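PDB 5A62: putative alpha/beta hydrolase fold protein from Candidatus Nitrososphaera gargensis, which probably hydrolyses ester bonds as a carboxylesterase of the alpha/beta hydrolase fold, its natural substrate not being established. Local coordinates for residues H30-N35 with V189-A194; E57-H62 with I78-R83; T64-T69 with S184-V189; F138-V143 with K150-H155. All blocks are in the same frame, centred on the assembly; numbering follows the deposited sequence.

Interaction 1: H30-N35 with V189-A194; sequences HPIGGN and VAATVA. With ACT (acetate ion), chain B.
I32 reaches from the loop after strand 25-29 to helix 185-194, where A191 and T192 meet the end of its side chain. Two residues earlier, H30 is bonded at both ring nitrogens: ND1 bonds P31 O at 2.8 Å, with the oxygen in the plane of the ring, while NE2 takes the amide of L58. P31 O carries a second bond, from G34 N, which arrives from the other face of the carbonyl plane; the type II turn from P31 to G34 is therefore gripped twice at its first carbonyl. In that turn the I32 amide points at an acetate, N to OXT 2.9 Å with an N-H...O angle of 166°. The same acetate is bonded by I100 N, next to S99 of a likely nucleophile elbow. Two backbone amides converging on an anion, one from this loop and one just after the probable nucleophile S99, match the oxyanion hole of alpha/beta hydrolases, and the acetate, probably from the crystallisation liquor, seems to occupy it. The I32 chain flanks the ion, CG1 lying 3.4 Å from OXT. With CG1 beside the backbone N (chi1 -65°), it also packs 3.8 Å from A191 CB, and CD1 comes to 3.7 Å from A191 O. T192 offers CD1 its methyl CG2 at 4.1 Å, because OG1 is turned back to V189 O and bonded to R141. G33, at positive phi, gives its amide to H61 NE2, and G34 O lies above one face of the H30 ring, toward its rim.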
# COMPACT_ATOMS: atom_id res chain seq x y z
N HIS A 30 8.64 -10.53 14.19
CA HIS A 30 7.69 -11.54 13.75
C HIS A 30 7.14 -11.28 12.33
O HIS A 30 7.31 -10.20 11.77
CB HIS A 30 6.54 -11.64 14.76
CG HIS A 30 5.66 -10.44 14.82
ND1 HIS A 30 4.70 -10.20 13.86
CD2 HIS A 30 5.50 -9.43 15.74
CE1 HIS A 30 4.03 -9.10 14.18
NE2 HIS A 30 4.51 -8.61 15.29
N PRO A 31 6.47 -12.28 11.74
CA PRO A 31 5.91 -12.17 10.39
C PRO A 31 4.53 -11.55 10.42
O PRO A 31 3.95 -11.31 11.44
CB PRO A 31 5.78 -13.62 9.96
CG PRO A 31 5.52 -14.34 11.16
CD PRO A 31 6.38 -13.67 12.21
N ILE A 32 3.99 -11.26 9.24
CA ILE A 32 2.59 -10.89 9.16
C ILE A 32 1.75 -11.99 9.79
O ILE A 32 1.95 -13.17 9.44
CB ILE A 32 2.14 -10.62 7.71
CG1 ILE A 32 2.88 -9.38 7.17
CG2 ILE A 32 0.63 -10.44 7.64
CD1 ILE A 32 2.55 -9.07 5.72
N GLY A 33 0.83 -11.64 10.67
CA GLY A 33 -0.01 -12.58 11.36
C GLY A 33 0.66 -13.15 12.58
O GLY A 33 0.03 -13.95 13.28
N GLY A 34 1.88 -12.76 12.86
CA GLY A 34 2.59 -13.22 14.08
C GLY A 34 2.53 -12.18 15.16
O GLY A 34 1.87 -11.14 15.07
N ASN A 35 3.23 -12.46 16.25
CA ASN A 35 3.31 -11.62 17.41
C ASN A 35 4.33 -12.27 18.32
O ASN A 35 5.00 -13.23 17.94
CB ASN A 35 1.96 -11.41 18.00
CG ASN A 35 1.27 -12.68 18.28
OD1 ASN A 35 1.83 -13.55 18.98
ND2 ASN A 35 0.11 -12.88 17.69
N VAL A 189 -4.62 -6.51 6.95
CA VAL A 189 -4.82 -5.82 5.70
C VAL A 189 -3.71 -4.83 5.45
O VAL A 189 -3.09 -4.83 4.38
CB VAL A 189 -6.20 -5.21 5.62
CG1 VAL A 189 -6.34 -4.36 4.40
CG2 VAL A 189 -7.24 -6.33 5.60
N ALA A 190 -3.40 -3.97 6.41
CA ALA A 190 -2.40 -2.96 6.21
C ALA A 190 -1.04 -3.56 5.95
O ALA A 190 -0.26 -3.03 5.15
CB ALA A 190 -2.31 -2.07 7.37
N ALA A 191 -0.67 -4.62 6.62
CA ALA A 191 0.66 -5.19 6.48
C ALA A 191 0.83 -5.77 5.08
O ALA A 191 1.87 -5.62 4.45
CB ALA A 191 0.94 -6.18 7.56
N THR A 192 -0.19 -6.49 4.65
CA THR A 192 -0.12 -7.06 3.33
C THR A 192 -0.04 -5.98 2.22
O THR A 192 0.67 -6.08 1.22
CB THR A 192 -1.20 -8.08 3.05
OG1 THR A 192 -2.47 -7.46 3.05
CG2 THR A 192 -1.15 -9.25 3.97
N VAL A 193 -0.81 -4.91 2.39
CA VAL A 193 -0.74 -3.79 1.45
C VAL A 193 0.70 -3.18 1.47
O VAL A 193 1.24 -2.79 0.46
CB VAL A 193 -1.85 -2.77 1.75
CG1 VAL A 193 -1.59 -1.47 1.00
CG2 VAL A 193 -3.21 -3.36 1.44
N ALA A 194 1.27 -3.04 2.67
CA ALA A 194 2.58 -2.44 2.82
C ALA A 194 3.64 -3.17 2.02
O ALA A 194 4.68 -2.60 1.69
CB ALA A 194 2.98 -2.31 4.25
C ACT B . 5.01 -11.95 5.59
O ACT B . 4.05 -12.75 5.40
OXT ACT B . 5.34 -11.70 6.72
CH3 ACT B . 5.74 -11.25 4.42

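Interaction 2: E57-H62 with I78-R83; sequences ELRGHH and IDDLRR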
# COMPACT_ATOMS: atom_id res chain seq x y z
N GLU A 57 5.69 -6.12 18.82
CA GLU A 57 4.57 -6.41 17.97
C GLU A 57 4.38 -5.28 16.99
O GLU A 57 4.27 -4.12 17.33
CB GLU A 57 3.34 -6.76 18.80
CG GLU A 57 3.55 -8.10 19.50
CD GLU A 57 2.62 -8.58 20.55
OE1 GLU A 57 1.77 -7.83 21.04
OE2 GLU A 57 2.74 -9.79 20.83
N LEU A 58 4.31 -5.67 15.71
CA LEU A 58 4.02 -4.78 14.61
C LEU A 58 2.67 -4.11 14.70
O LEU A 58 1.77 -4.62 15.34
CB LEU A 58 4.09 -5.54 13.30
CG LEU A 58 5.45 -6.13 12.96
CD1 LEU A 58 5.30 -6.90 11.61
CD2 LEU A 58 6.57 -5.16 12.93
N ARG A 59 2.49 -3.00 14.00
CA ARG A 59 1.21 -2.28 13.95
C ARG A 59 0.08 -3.23 13.73
O ARG A 59 0.11 -4.10 12.80
CB ARG A 59 1.16 -1.25 12.84
CG ARG A 59 2.16 -0.14 13.05
CD ARG A 59 1.92 0.97 12.10
NE ARG A 59 2.97 1.99 12.23
CZ ARG A 59 2.88 3.21 11.71
NH1 ARG A 59 1.77 3.59 11.09
NH2 ARG A 59 3.92 4.03 11.90
N GLY A 60 -0.93 -3.16 14.58
CA GLY A 60 -2.14 -3.91 14.37
C GLY A 60 -2.07 -5.39 14.68
O GLY A 60 -3.00 -6.19 14.35
N HIS A 61 -0.95 -5.85 15.26
CA HIS A 61 -0.74 -7.23 15.60
C HIS A 61 -0.76 -7.35 17.14
O HIS A 61 -0.02 -6.69 17.85
CB HIS A 61 0.59 -7.73 15.08
CG HIS A 61 0.58 -7.95 13.59
ND1 HIS A 61 0.37 -6.96 12.65
CD2 HIS A 61 0.70 -9.10 12.91
CE1 HIS A 61 0.38 -7.52 11.44
NE2 HIS A 61 0.57 -8.81 11.57
N HIS A 62 -1.72 -8.15 17.63
CA HIS A 62 -1.87 -8.51 19.07
C HIS A 62 -2.01 -7.23 19.87
O HIS A 62 -3.01 -6.52 19.72
CB HIS A 62 -0.74 -9.44 19.49
CG HIS A 62 -0.90 -10.13 20.81
ND1 HIS A 62 -2.07 -10.25 21.51
CD2 HIS A 62 0.05 -10.73 21.52
CE1 HIS A 62 -1.82 -10.95 22.63
NE2 HIS A 62 -0.56 -11.26 22.65
N ILE A 78 9.93 0.80 9.60
CA ILE A 78 11.35 0.97 9.95
C ILE A 78 11.45 2.05 10.98
O ILE A 78 12.20 1.91 11.95
CB ILE A 78 12.20 1.31 8.71
CG1 ILE A 78 11.96 0.40 7.52
CG2 ILE A 78 13.69 1.32 9.09
CD1 ILE A 78 11.84 -1.07 7.84
N ASP A 79 10.70 3.13 10.80
CA ASP A 79 10.71 4.22 11.77
C ASP A 79 10.17 3.74 13.12
O ASP A 79 10.73 4.13 14.16
CB ASP A 79 9.92 5.39 11.23
CG ASP A 79 10.53 6.03 10.01
OD1 ASP A 79 11.68 5.84 9.69
OD2 ASP A 79 9.76 6.84 9.41
N ASP A 80 9.18 2.88 13.15
CA ASP A 80 8.70 2.33 14.44
C ASP A 80 9.80 1.61 15.12
O ASP A 80 9.98 1.70 16.36
CB ASP A 80 7.55 1.32 14.21
CG ASP A 80 6.24 1.95 13.67
OD1 ASP A 80 6.05 3.19 13.79
OD2 ASP A 80 5.45 1.14 13.13
N LEU A 81 10.57 0.80 14.40
CA LEU A 81 11.70 0.05 14.99
C LEU A 81 12.79 0.99 15.44
O LEU A 81 13.36 0.78 16.54
CB LEU A 81 12.26 -0.90 13.94
CG LEU A 81 13.47 -1.71 14.36
CD1 LEU A 81 13.24 -2.51 15.59
CD2 LEU A 81 13.93 -2.62 13.20
N ARG A 82 13.10 1.99 14.64
CA ARG A 82 14.09 2.98 15.05
C ARG A 82 13.72 3.62 16.35
O ARG A 82 14.58 3.72 17.26
CB ARG A 82 14.29 4.02 13.97
CG ARG A 82 15.38 5.01 14.31
CD ARG A 82 15.38 6.21 13.35
NE ARG A 82 14.02 6.74 13.03
CZ ARG A 82 13.31 7.62 13.73
NH1 ARG A 82 13.74 8.15 14.86
NH2 ARG A 82 12.08 7.95 13.29
N ARG A 83 12.48 3.98 16.50
CA ARG A 83 12.03 4.64 17.74
C ARG A 83 12.15 3.68 18.88
O ARG A 83 12.56 4.07 20.00
CB ARG A 83 10.60 5.17 17.59
CG ARG A 83 10.58 6.38 16.66
CD ARG A 83 9.37 7.26 16.73
NE ARG A 83 8.22 6.43 16.54
CZ ARG A 83 7.69 6.08 15.37
NH1 ARG A 83 8.09 6.64 14.23
NH2 ARG A 83 6.63 5.26 15.40
O HOH W 1 5.52 -1.58 13.68
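D80, on helix 74-87, takes the end of the R59 side chain in a two-pronged salt bridge. OD2 receives NE at 2.8 Å through its syn lone pair, and OD1 receives NH2 at 3.0 Å, also on the syn side. The guanidinium thus presents its NE side, and with the carboxylate only 28° from its plane the two groups are nearly coplanar. R59 gets there by running extended from CG to NE, so that a residue whose own backbone is well away still delivers its charge to the helix. A water also donates to D80 OD2 at 2.8 Å; its link to R59 N is weak. Further along the helix, R83 folds back and places NH2 2.7 Å from D80 OD1, a salt bridge whose N-H geometry is weak. One buried carboxylate therefore serves two arginines and probably stays ionised. At the other end of R59, the backbone is held as well: its carbonyl O accepts from H61 ND1 at 2.9 Å, the donor standing above the carbonyl plane. R59 and G60 occupy the middle of a type II turn from L58 to H61, G60 with positive phi. The D80 pairing joins this loop to helix 74-87, and the arginine-glycine run in the loop after strand 52-56 is one seen in many alpha/beta hydrolases.

Interaction 3: T64-T69 with S184-V189; sequences TNMGKT and SVEGFV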
# COMPACT_ATOMS: atom_id res chain seq x y z
N THR A 64 -0.26 -4.34 19.85
CA THR A 64 0.00 -3.07 19.18
C THR A 64 -1.16 -2.62 18.32
O THR A 64 -1.70 -3.40 17.57
CB THR A 64 1.29 -3.16 18.35
OG1 THR A 64 2.38 -3.49 19.23
CG2 THR A 64 1.59 -1.86 17.62
N ASN A 65 -1.55 -1.39 18.46
CA ASN A 65 -2.59 -0.74 17.72
C ASN A 65 -2.15 -0.22 16.38
O ASN A 65 -1.06 -0.56 15.92
CB ASN A 65 -3.20 0.35 18.57
CG ASN A 65 -2.28 1.52 18.69
OD1 ASN A 65 -1.10 1.42 18.49
ND2 ASN A 65 -2.85 2.70 18.92
N MET A 66 -3.00 0.57 15.69
CA MET A 66 -2.65 1.17 14.44
C MET A 66 -2.31 2.65 14.50
O MET A 66 -1.63 3.14 13.61
CB MET A 66 -3.80 0.94 13.45
CG MET A 66 -4.09 -0.50 13.09
SD MET A 66 -2.78 -1.28 12.16
CE MET A 66 -2.86 -0.43 10.55
N GLY A 67 -2.71 3.35 15.54
CA GLY A 67 -2.51 4.80 15.57
C GLY A 67 -3.56 5.55 14.79
O GLY A 67 -4.69 5.10 14.58
N LYS A 68 -3.17 6.72 14.34
CA LYS A 68 -4.00 7.69 13.70
C LYS A 68 -4.48 7.20 12.36
O LYS A 68 -5.48 7.72 11.85
CB LYS A 68 -3.15 8.98 13.49
CG LYS A 68 -2.92 9.84 14.74
CD LYS A 68 -2.27 11.17 14.45
CE LYS A 68 -1.95 11.88 15.76
NZ LYS A 68 -1.19 13.10 15.44
N THR A 69 -3.72 6.34 11.71
CA THR A 69 -4.03 5.90 10.34
C THR A 69 -4.17 4.41 10.32
O THR A 69 -3.85 3.71 11.33
CB THR A 69 -2.89 6.26 9.37
OG1 THR A 69 -1.72 5.47 9.71
CG2 THR A 69 -2.60 7.71 9.44
N SER A 184 -5.30 -8.21 14.31
CA SER A 184 -6.46 -7.50 13.89
C SER A 184 -6.67 -7.58 12.40
O SER A 184 -5.70 -7.70 11.66
CB SER A 184 -6.44 -6.06 14.35
OG SER A 184 -5.49 -5.27 13.63
N VAL A 185 -7.91 -7.48 11.96
CA VAL A 185 -8.20 -7.42 10.54
C VAL A 185 -7.50 -6.21 9.92
O VAL A 185 -6.86 -6.34 8.89
CB VAL A 185 -9.71 -7.36 10.29
CG1 VAL A 185 -10.01 -7.10 8.82
CG2 VAL A 185 -10.37 -8.58 10.86
N GLU A 186 -7.57 -5.06 10.55
CA GLU A 186 -6.99 -3.83 9.96
C GLU A 186 -5.51 -4.01 9.93
O GLU A 186 -4.86 -3.60 8.94
CB GLU A 186 -7.42 -2.55 10.68
CG GLU A 186 -7.09 -2.59 12.08
CD GLU A 186 -8.16 -3.33 13.04
OE1 GLU A 186 -9.11 -4.26 12.78
OE2 GLU A 186 -7.97 -2.89 14.26
N GLY A 187 -4.88 -4.67 10.89
CA GLY A 187 -3.47 -4.88 10.87
C GLY A 187 -3.04 -5.85 9.82
O GLY A 187 -1.96 -5.65 9.20
N PHE A 188 -3.74 -6.95 9.61
CA PHE A 188 -3.42 -7.88 8.55
C PHE A 188 -3.50 -7.18 7.20
O PHE A 188 -2.59 -7.33 6.38
CB PHE A 188 -4.41 -9.06 8.62
CG PHE A 188 -4.12 -10.08 7.56
CD1 PHE A 188 -3.10 -11.01 7.70
CD2 PHE A 188 -4.87 -10.12 6.40
CE1 PHE A 188 -2.83 -11.91 6.68
CE2 PHE A 188 -4.59 -11.01 5.40
CZ PHE A 188 -3.58 -11.85 5.53
N VAL A 189 -4.62 -6.51 6.95
CA VAL A 189 -4.82 -5.82 5.70
C VAL A 189 -3.71 -4.83 5.45
O VAL A 189 -3.09 -4.83 4.38
CB VAL A 189 -6.20 -5.21 5.62
CG1 VAL A 189 -6.34 -4.36 4.40
CG2 VAL A 189 -7.24 -6.33 5.60
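M66, in the loop of residues 64-69, and G187, in the first turn of helix 185-194, bring their CA atoms to 7.1 Å, the nearest backbone approach of the two segments. The M66 side chain fills that gap. It is folded rather than stretched, with chi2 at -67° and chi3 near the same value, so that successive atoms lie along the helix surface instead of running past it. CG touches E186 CG at 3.8 Å, SD sits 3.9 Å from G187 CA, and the methyl CE continues to E186 O at 4.1 Å and on to the CB of A190 one turn further. E186 contributes only the aliphatic start of its chain: CG is squeezed between its own N and carbonyl carbon (chi1 57°), which puts it in the path of M66 CG. G187 has no side chain, which lets S184 OG come in close beside it. That hydroxyl accepts from G187 N at 2.9 Å, with an N-H...O angle of 145°, and also bonds G60 O, so S184 caps the helix while joining it to the loop of residues 57-62. Elsewhere on the helix, T69 of the second subunit packs on V185 and V189. An N-capped helix of the stretch between strands 116-122 and 212-218, seated on a loop of the core through a methionine, fits the way helical cap segments cover the core in alpha/beta hydrolases.

Interaction 4: F138-V143 with K150-H155; sequences FRTREV and KALAEH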
# COMPACT_ATOMS: atom_id res chain seq x y z
N PHE A 138 -4.87 -10.99 -2.15
CA PHE A 138 -6.18 -10.48 -2.41
C PHE A 138 -7.26 -11.33 -1.77
O PHE A 138 -8.18 -10.84 -1.17
CB PHE A 138 -6.47 -10.30 -3.94
CG PHE A 138 -5.67 -9.18 -4.56
CD1 PHE A 138 -6.15 -7.87 -4.54
CD2 PHE A 138 -4.44 -9.39 -5.10
CE1 PHE A 138 -5.40 -6.86 -5.09
CE2 PHE A 138 -3.67 -8.36 -5.64
CZ PHE A 138 -4.16 -7.07 -5.62
N ARG A 139 -7.10 -12.62 -1.88
CA ARG A 139 -8.13 -13.49 -1.33
C ARG A 139 -8.03 -13.62 0.18
O ARG A 139 -9.06 -13.66 0.82
CB ARG A 139 -8.11 -14.87 -1.96
CG ARG A 139 -9.38 -15.68 -1.68
CD ARG A 139 -10.56 -15.04 -2.39
NE ARG A 139 -11.87 -15.57 -2.03
CZ ARG A 139 -12.55 -15.21 -0.96
NH1 ARG A 139 -12.00 -14.41 -0.05
NH2 ARG A 139 -13.78 -15.67 -0.78
N THR A 140 -6.81 -13.57 0.76
CA THR A 140 -6.73 -13.60 2.20
C THR A 140 -7.28 -12.29 2.80
O THR A 140 -7.97 -12.31 3.81
CB THR A 140 -5.34 -13.88 2.74
OG1 THR A 140 -4.43 -12.88 2.23
CG2 THR A 140 -4.89 -15.27 2.26
N ARG A 141 -7.02 -11.14 2.17
CA ARG A 141 -7.64 -9.90 2.64
C ARG A 141 -9.17 -9.99 2.62
O ARG A 141 -9.84 -9.57 3.56
CB ARG A 141 -7.18 -8.67 1.85
CG ARG A 141 -5.78 -8.18 2.22
CD ARG A 141 -5.46 -6.83 1.57
NE ARG A 141 -5.32 -6.93 0.15
CZ ARG A 141 -4.22 -7.27 -0.47
NH1 ARG A 141 -3.14 -7.49 0.26
NH2 ARG A 141 -4.19 -7.41 -1.77
N GLU A 142 -9.69 -10.58 1.54
CA GLU A 142 -11.15 -10.65 1.38
C GLU A 142 -11.75 -11.54 2.48
O GLU A 142 -12.76 -11.15 3.08
CB GLU A 142 -11.47 -11.23 0.02
CG GLU A 142 -12.96 -11.34 -0.23
CD GLU A 142 -13.31 -11.90 -1.61
OE1 GLU A 142 -12.42 -12.20 -2.45
OE2 GLU A 142 -14.55 -12.10 -1.84
N VAL A 143 -11.10 -12.67 2.74
CA VAL A 143 -11.59 -13.48 3.86
C VAL A 143 -11.50 -12.75 5.21
O VAL A 143 -12.40 -12.74 6.04
CB VAL A 143 -10.89 -14.84 3.96
CG1 VAL A 143 -11.40 -15.60 5.18
CG2 VAL A 143 -11.10 -15.62 2.69
N LYS A 150 -10.37 -15.50 12.59
CA LYS A 150 -10.48 -16.91 12.98
C LYS A 150 -10.83 -17.75 11.74
O LYS A 150 -10.26 -18.81 11.52
CB LYS A 150 -11.52 -17.08 14.08
CG LYS A 150 -11.19 -16.43 15.42
CD LYS A 150 -12.28 -16.81 16.44
CE LYS A 150 -12.30 -15.98 17.72
NZ LYS A 150 -10.96 -15.77 18.34
N ALA A 151 -11.75 -17.24 10.90
CA ALA A 151 -12.06 -17.92 9.65
C ALA A 151 -10.90 -17.98 8.72
O ALA A 151 -10.60 -19.02 8.13
CB ALA A 151 -13.24 -17.30 8.96
N LEU A 152 -10.15 -16.88 8.64
CA LEU A 152 -9.00 -16.89 7.79
C LEU A 152 -8.00 -17.97 8.25
O LEU A 152 -7.43 -18.70 7.42
CB LEU A 152 -8.36 -15.52 7.68
CG LEU A 152 -7.05 -15.46 6.91
CD1 LEU A 152 -7.16 -15.97 5.50
CD2 LEU A 152 -6.53 -14.02 6.89
N ALA A 153 -7.75 -18.07 9.54
CA ALA A 153 -6.84 -19.09 9.99
C ALA A 153 -7.32 -20.49 9.57
O ALA A 153 -6.52 -21.32 9.17
CB ALA A 153 -6.64 -19.05 11.50
N GLU A 154 -8.62 -20.72 9.75
CA GLU A 154 -9.13 -22.04 9.35
C GLU A 154 -8.95 -22.34 7.90
O GLU A 154 -8.55 -23.44 7.51
CB GLU A 154 -10.58 -22.13 9.73
CG GLU A 154 -10.84 -22.15 11.20
CD GLU A 154 -10.10 -23.23 12.00
OE1 GLU A 154 -9.88 -24.40 11.55
OE2 GLU A 154 -9.68 -22.83 13.09
N HIS A 155 -9.13 -21.32 7.06
CA HIS A 155 -8.86 -21.52 5.63
C HIS A 155 -7.42 -21.73 5.29
O HIS A 155 -7.11 -22.52 4.37
CB HIS A 155 -9.42 -20.33 4.83
CG HIS A 155 -10.90 -20.35 4.71
ND1 HIS A 155 -11.55 -21.09 3.73
CD2 HIS A 155 -11.85 -19.68 5.38
CE1 HIS A 155 -12.85 -20.92 3.89
NE2 HIS A 155 -13.07 -20.07 4.87
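V143 lays its CG1 methyl against L152, 3.8 Å from its CA and 3.9 Å from its CB, where the segments 138-143 and 150-155 have their nearest CA atoms. The same methyl also nears H155 CD2, at 4.1 Å and obliquely to the ring, on the more exposed border of the contact. L152 answers in the other direction. With its CG anti to the backbone N (chi1 174°), the leucine reaches back toward T140: CD1 rests 3.9 Å from T140 CB, and CD2 lies 3.8 Å from T140 O. T140 turns its methyl CG2 to CD1 as well, while its hydroxyl bonds weakly back to H137 O. The short segments approach to 9.6 Å between axes at 139°, a splayed antiparallel pair with a single residue between the two helices. F188, of helix 185-194, packs against both T140 and L152 and so closes the inner side of this helical hairpin in what is probably the cap. Everything across these two segments is van der Waals contact, mostly of methyl groups with side-chain carbons and backbone, without directional bonds; the fit depends on shape, and R141 bonds T192 of helix 185-194 instead.

How the interactions relate
Helix 185-194 links interactions 1 and 3, which share V189 and take the I32 loop and the M66 loop against it; interaction 4 reaches it through F188 and through R141, which bonds T192 OG1. Interaction 2 belongs to the core proper, joined to interaction 1 by the H30 and H61 bonds and to interaction 3 by G60 with S184, yet about 10 Å from interaction 4 at the nearest atoms. The first three contacts are buried and the fourth partly exposed. Their chemistry differs accordingly: charge pairing in interaction 2, apolar packing beside a bound anion in 1, methionine contact in 3, and methyl packing between two helices of the probable cap in 4.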